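Local structure of putative DsbA oxidoreductase SCO1869 (Streptomyces coelicolor A3, 3GL5) at residues 198-201 and 202-205; 55-58 and 59-63. The protein is a putative DsbA-like oxidoreductase with a thioredoxin-type domain, probably acting in thiol-disulfide exchange, although its actual substrates and cellular role are not established. All coordinates share one frame; numbering follows the deposited sequence.

In the fold
Both contacts are helix starts with a proline at the N-cap position, yet they hold different elements and lie apart, with centres about 29 Å from each other and nearest atoms about 16 Å. Contact 1 begins helix 201-213, after a short loop from strand 193-196, the last of the four-stranded sheet within this chain; it is partly buried, and its main feature is an aromatic ring under a glutamine chain. Contact 2 begins helix 57-64, in the segment between strands 36-42 and 186-189; it is a surface contact in which an aliphatic pair and a threonine hydroxyl do most of the side-chain work. The second subunit reaches contact 1 but does not touch contact 2.

Contact 1. Residues 198-201 and 202-205; sequences AQPA and EVFT
The F204 ring has the aliphatic start of Q199 over one face: CB of Q199 stands 4.1 Å from the ring centroid and 18° off its normal, a CH-pi contact displaced toward the rim. At the edge, near the ring plane, lies CA of A201, while the carbonyl O of P200 approaches obliquely. With CG of F204 anti to its own carbonyl carbon (chi1 -76°), the ring swings back over the chain that leads into the helix, and its CE2 comes 3.3 Å from O of Q199. This is the entry to helix 201-213 of the thioredoxin-like domain. F204 touches A26 of helix 14-28, at whose start lies the C13-C16 disulfide, and its ring meets F187 of the central sheet. P200, at the N-cap, gives its carbonyl O to N of F204 (3.2 Å, N-H...O angle 169°), and O of A201 accepts N of T205 at 2.7 Å. The hydroxyl OG1 of T205 adds a weak bond to that same A201 oxygen at 3.4 Å. In the conformer given, V203 runs side by side with the P200 ring, and it also packs on I221 of the second subunit.

Contact 2. Residues 55-58 and 59-63; sequences QPVL and TMLTA
V57 overlaps L61 one helical turn on: the two side chains lie alongside and point the same way, with CG1 of V57 3.9 Å from CD1 of L61. CG1 stands anti to the backbone N of V57 (chi1 166°), which brings this branch, rather than CG2, to the leucine. The backbone keeps the pair in step, since N of L61 donates to O of V57 at 3.0 Å. The P56 ring meets T59 across an oblique angle; its CG and OG1 of T59 are 3.4 Å apart, an approach of ring carbon to hydroxyl oxygen. On another flank the extended chain of Q55 crosses selenomethionine M60, in the conformer given, at about a right angle, its OE1 coming 3.5 Å from CB of M60.

O of L58 accepts twice from one residue. N of T62 reaches it at 3.0 Å and the hydroxyl OG1 of T62 at 2.9 Å, from opposite faces of the carbonyl plane. The hydroxyl can do this because it sits between the backbone N and carbonyl carbon of T62 (chi1 56°), turned back along the helix; this second bond restrains the rotation of the threonine.

L61 and T62 also rest on A72 of helix 69-85, whereas V57 packs on R95 and H97 and lies about 4 Å from an acetate ion, probably left by the crystallisation liquor. N of M60 donates in the carbonyl plane to O of P56 (3.1 Å, N-H...O angle 162°), closing the first turn after P56. Strand 55-56, paired antiparallel with 96-97, turns directly into helix 57-64 with P56 as N-cap, within the largely helical insertion that DsbA-like proteins carry in their thioredoxin fold.

Contact 1. Residues 198-201 and 202-205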
ATOM      1  N   ALA A 198      16.272   7.908 -15.094  1.00 28.45           N
ATOM      2  CA  ALA A 198      16.300   9.224 -14.437  1.00 29.55           C
ATOM      3  C   ALA A 198      16.032  10.365 -15.438  1.00 30.42           C
ATOM      4  O   ALA A 198      16.909  11.145 -15.813  1.00 30.64           O
ATOM      5  CB  ALA A 198      17.619   9.445 -13.696  1.00 28.98           C
ATOM      6  N   GLN A 199      14.780  10.459 -15.834  1.00 31.42           N
ATOM      7  CA  GLN A 199      14.298  11.463 -16.758  1.00 31.93           C
ATOM      8  C   GLN A 199      14.370  12.908 -16.160  1.00 32.30           C
ATOM      9  O   GLN A 199      14.427  13.076 -14.918  1.00 32.46           O
ATOM     10  CB  GLN A 199      12.862  11.077 -17.092  1.00 31.60           C
ATOM     11  CG  GLN A 199      12.727   9.690 -17.732  1.00 33.09           C
ATOM     12  CD  GLN A 199      12.718   9.752 -19.269  1.00 37.87           C
ATOM     13  OE1 GLN A 199      11.962  10.529 -19.857  1.00 36.86           O
ATOM     14  NE2 GLN A 199      13.557   8.931 -19.918  1.00 37.89           N
ATOM     15  N   PRO A 200      14.386  13.943 -17.035  1.00 32.04           N
ATOM     16  CA  PRO A 200      14.223  15.349 -16.615  1.00 32.15           C
ATOM     17  C   PRO A 200      12.945  15.528 -15.812  1.00 32.55           C
ATOM     18  O   PRO A 200      11.938  14.874 -16.094  1.00 33.67           O
ATOM     19  CB  PRO A 200      14.085  16.121 -17.955  1.00 32.38           C
ATOM     20  CG  PRO A 200      14.750  15.243 -19.007  1.00 31.45           C
ATOM     21  CD  PRO A 200      14.762  13.809 -18.465  1.00 32.56           C
ATOM     22  N   ALA A 201      12.946  16.410 -14.829  1.00 32.49           N
ATOM     23  CA  ALA A 201      11.716  16.602 -14.072  1.00 33.26           C
ATOM     24  C   ALA A 201      10.572  16.946 -15.021  1.00 33.56           C
ATOM     25  O   ALA A 201       9.402  16.654 -14.709  1.00 33.92           O
ATOM     26  CB  ALA A 201      11.882  17.664 -12.949  1.00 32.99           C
ATOM     27  N   GLU A 202      10.938  17.530 -16.175  1.00 33.86           N
ATOM     28  CA  GLU A 202      10.032  17.887 -17.295  1.00 34.45           C
ATOM     29  C   GLU A 202       9.221  16.738 -17.815  1.00 33.47           C
ATOM     30  O   GLU A 202       7.995  16.863 -17.964  1.00 34.60           O
ATOM     31  CB  GLU A 202      10.783  18.479 -18.519  1.00 34.48           C
ATOM     32  CG  GLU A 202      11.494  19.768 -18.247  1.00 38.84           C
ATOM     33  CD  GLU A 202      10.859  20.518 -17.080  1.00 43.45           C
ATOM     34  OE1 GLU A 202       9.610  20.672 -17.063  1.00 44.46           O
ATOM     35  OE2 GLU A 202      11.612  20.927 -16.168  1.00 46.28           O
ATOM     36  N   VAL A 203       9.910  15.650 -18.145  0.50 32.81           N
ATOM     37  CA  VAL A 203       9.244  14.447 -18.581  0.50 31.98           C
ATOM     38  C   VAL A 203       8.348  13.945 -17.437  0.50 31.76           C
ATOM     39  O   VAL A 203       7.148  13.722 -17.658  0.50 31.75           O
ATOM     40  CB  VAL A 203      10.237  13.381 -19.061  0.50 32.00           C
ATOM     41  CG1 VAL A 203       9.493  12.203 -19.621  0.50 30.93           C
ATOM     42  CG2 VAL A 203      11.149  13.974 -20.143  0.50 32.44           C
ATOM     43  N   PHE A 204       8.903  13.835 -16.222  1.00 30.50           N
ATOM     44  CA  PHE A 204       8.102  13.378 -15.070  1.00 29.88           C
ATOM     45  C   PHE A 204       6.812  14.199 -14.909  1.00 30.21           C
ATOM     46  O   PHE A 204       5.721  13.658 -14.777  1.00 30.04           O
ATOM     47  CB  PHE A 204       8.910  13.408 -13.790  1.00 28.91           C
ATOM     48  CG  PHE A 204       9.880  12.294 -13.675  1.00 27.68           C
ATOM     49  CD1 PHE A 204       9.486  10.983 -13.934  1.00 29.62           C
ATOM     50  CD2 PHE A 204      11.188  12.543 -13.325  1.00 26.93           C
ATOM     51  CE1 PHE A 204      10.387   9.929 -13.817  1.00 29.36           C
ATOM     52  CE2 PHE A 204      12.114  11.501 -13.220  1.00 28.45           C
ATOM     53  CZ  PHE A 204      11.706  10.194 -13.451  1.00 28.02           C
ATOM     54  N   THR A 205       6.954  15.519 -14.968  1.00 30.72           N
ATOM     55  CA  THR A 205       5.818  16.418 -14.930  1.00 31.21           C
ATOM     56  C   THR A 205       4.783  16.053 -15.997  1.00 31.44           C
ATOM     57  O   THR A 205       3.603  15.859 -15.684  1.00 30.92           O
ATOM     58  CB  THR A 205       6.326  17.889 -15.000  1.00 31.45           C
ATOM     59  OG1 THR A 205       6.642  18.303 -13.665  1.00 33.66           O
ATOM     60  CG2 THR A 205       5.293  18.844 -15.593  1.00 30.06           C
TER

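Contact 2. Residues 55-58 and 59-63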
ATOM      1  N   GLN A  55      32.796  -5.081  -4.112  1.00 35.53           N
ATOM      2  CA  GLN A  55      33.807  -4.723  -5.101  1.00 36.25           C
ATOM      3  C   GLN A  55      33.852  -3.197  -5.198  1.00 35.88           C
ATOM      4  O   GLN A  55      32.819  -2.553  -5.021  1.00 34.91           O
ATOM      5  CB  GLN A  55      33.336  -5.265  -6.443  1.00 36.45           C
ATOM      6  CG  GLN A  55      34.396  -5.996  -7.229  1.00 40.22           C
ATOM      7  CD  GLN A  55      33.899  -6.374  -8.602  1.00 43.36           C
ATOM      8  OE1 GLN A  55      32.772  -6.043  -8.993  1.00 45.47           O
ATOM      9  NE2 GLN A  55      34.732  -7.091  -9.346  1.00 45.90           N
ATOM     10  N   PRO A  56      35.021  -2.609  -5.523  1.00 35.69           N
ATOM     11  CA  PRO A  56      34.978  -1.162  -5.829  1.00 35.46           C
ATOM     12  C   PRO A  56      34.219  -0.910  -7.122  1.00 35.98           C
ATOM     13  O   PRO A  56      34.380  -1.665  -8.084  1.00 36.48           O
ATOM     14  CB  PRO A  56      36.446  -0.762  -5.975  1.00 35.43           C
ATOM     15  CG  PRO A  56      37.245  -1.943  -5.419  1.00 35.78           C
ATOM     16  CD  PRO A  56      36.384  -3.166  -5.558  1.00 35.63           C
ATOM     17  N   VAL A  57      33.373   0.119  -7.141  1.00 35.99           N
ATOM     18  CA  VAL A  57      32.572   0.437  -8.328  1.00 36.22           C
ATOM     19  C   VAL A  57      33.462   0.589  -9.572  1.00 37.13           C
ATOM     20  O   VAL A  57      33.143   0.102 -10.659  1.00 36.85           O
ATOM     21  CB  VAL A  57      31.696   1.732  -8.126  1.00 35.79           C
ATOM     22  CG1 VAL A  57      31.143   2.231  -9.464  1.00 34.74           C
ATOM     23  CG2 VAL A  57      30.565   1.471  -7.174  1.00 33.76           C
ATOM     24  N   LEU A  58      34.596   1.250  -9.396  1.00 38.06           N
ATOM     25  CA  LEU A  58      35.394   1.662 -10.537  1.00 39.62           C
ATOM     26  C   LEU A  58      36.091   0.426 -11.184  1.00 39.85           C
ATOM     27  O   LEU A  58      36.190   0.328 -12.414  1.00 39.53           O
ATOM     28  CB  LEU A  58      36.399   2.682 -10.047  1.00 40.34           C
ATOM     29  CG  LEU A  58      36.800   3.815 -10.961  1.00 42.73           C
ATOM     30  CD1 LEU A  58      36.215   5.111 -10.387  1.00 42.23           C
ATOM     31  CD2 LEU A  58      38.333   3.788 -10.968  1.00 42.86           C
ATOM     32  N   THR A  59      36.506  -0.515 -10.326  1.00 39.99           N
ATOM     33  CA  THR A  59      36.982  -1.850 -10.704  1.00 40.76           C
ATOM     34  C   THR A  59      35.927  -2.614 -11.488  1.00 40.31           C
ATOM     35  O   THR A  59      36.233  -3.228 -12.516  1.00 40.11           O
ATOM     36  CB  THR A  59      37.355  -2.688  -9.440  1.00 41.25           C
ATOM     37  OG1 THR A  59      38.275  -1.946  -8.645  1.00 42.22           O
ATOM     38  CG2 THR A  59      37.980  -4.030  -9.804  1.00 41.51           C
HETATM   39  N   MSE A  60      34.692  -2.588 -10.984  0.50 39.90           N
HETATM   40  CA  MSE A  60      33.554  -3.242 -11.638  0.50 39.61           C
HETATM   41  C   MSE A  60      33.333  -2.713 -13.051  0.50 39.71           C
HETATM   42  O   MSE A  60      33.115  -3.487 -13.980  0.50 39.51           O
HETATM   43  CB  MSE A  60      32.270  -3.067 -10.814  0.50 39.52           C
HETATM   44  CG  MSE A  60      30.979  -3.254 -11.622  0.50 38.83           C
HETATM   45 SE   MSE A  60      29.418  -2.532 -10.688  0.35 38.94          SE
HETATM   46  CE  MSE A  60      29.114  -0.945 -11.754  0.50 36.86           C
ATOM     47  N   LEU A  61      33.389  -1.393 -13.209  1.00 39.78           N
ATOM     48  CA  LEU A  61      33.190  -0.774 -14.520  1.00 40.39           C
ATOM     49  C   LEU A  61      34.304  -1.171 -15.502  1.00 40.73           C
ATOM     50  O   LEU A  61      34.055  -1.614 -16.617  1.00 40.93           O
ATOM     51  CB  LEU A  61      33.082   0.744 -14.388  1.00 39.76           C
ATOM     52  CG  LEU A  61      31.835   1.109 -13.577  1.00 39.79           C
ATOM     53  CD1 LEU A  61      31.777   2.586 -13.273  1.00 40.45           C
ATOM     54  CD2 LEU A  61      30.582   0.659 -14.280  1.00 38.57           C
ATOM     55  N   THR A  62      35.537  -1.046 -15.055  1.00 41.27           N
ATOM     56  CA  THR A  62      36.662  -1.298 -15.937  1.00 42.03           C
ATOM     57  C   THR A  62      36.845  -2.805 -16.209  1.00 42.70           C
ATOM     58  O   THR A  62      37.059  -3.205 -17.344  1.00 42.57           O
ATOM     59  CB  THR A  62      37.938  -0.598 -15.412  1.00 42.14           C
ATOM     60  OG1 THR A  62      38.220  -1.022 -14.070  1.00 40.61           O
ATOM     61  CG2 THR A  62      37.718   0.911 -15.404  1.00 40.72           C
ATOM     62  N   ALA A  63      36.688  -3.627 -15.176  1.00 43.78           N
ATOM     63  CA  ALA A  63      36.893  -5.070 -15.292  1.00 45.43           C
ATOM     64  C   ALA A  63      35.692  -5.819 -15.888  1.00 46.68           C
ATOM     65  O   ALA A  63      35.845  -6.588 -16.857  1.00 46.20           O
ATOM     66  CB  ALA A  63      37.301  -5.672 -13.927  1.00 45.21           C
TER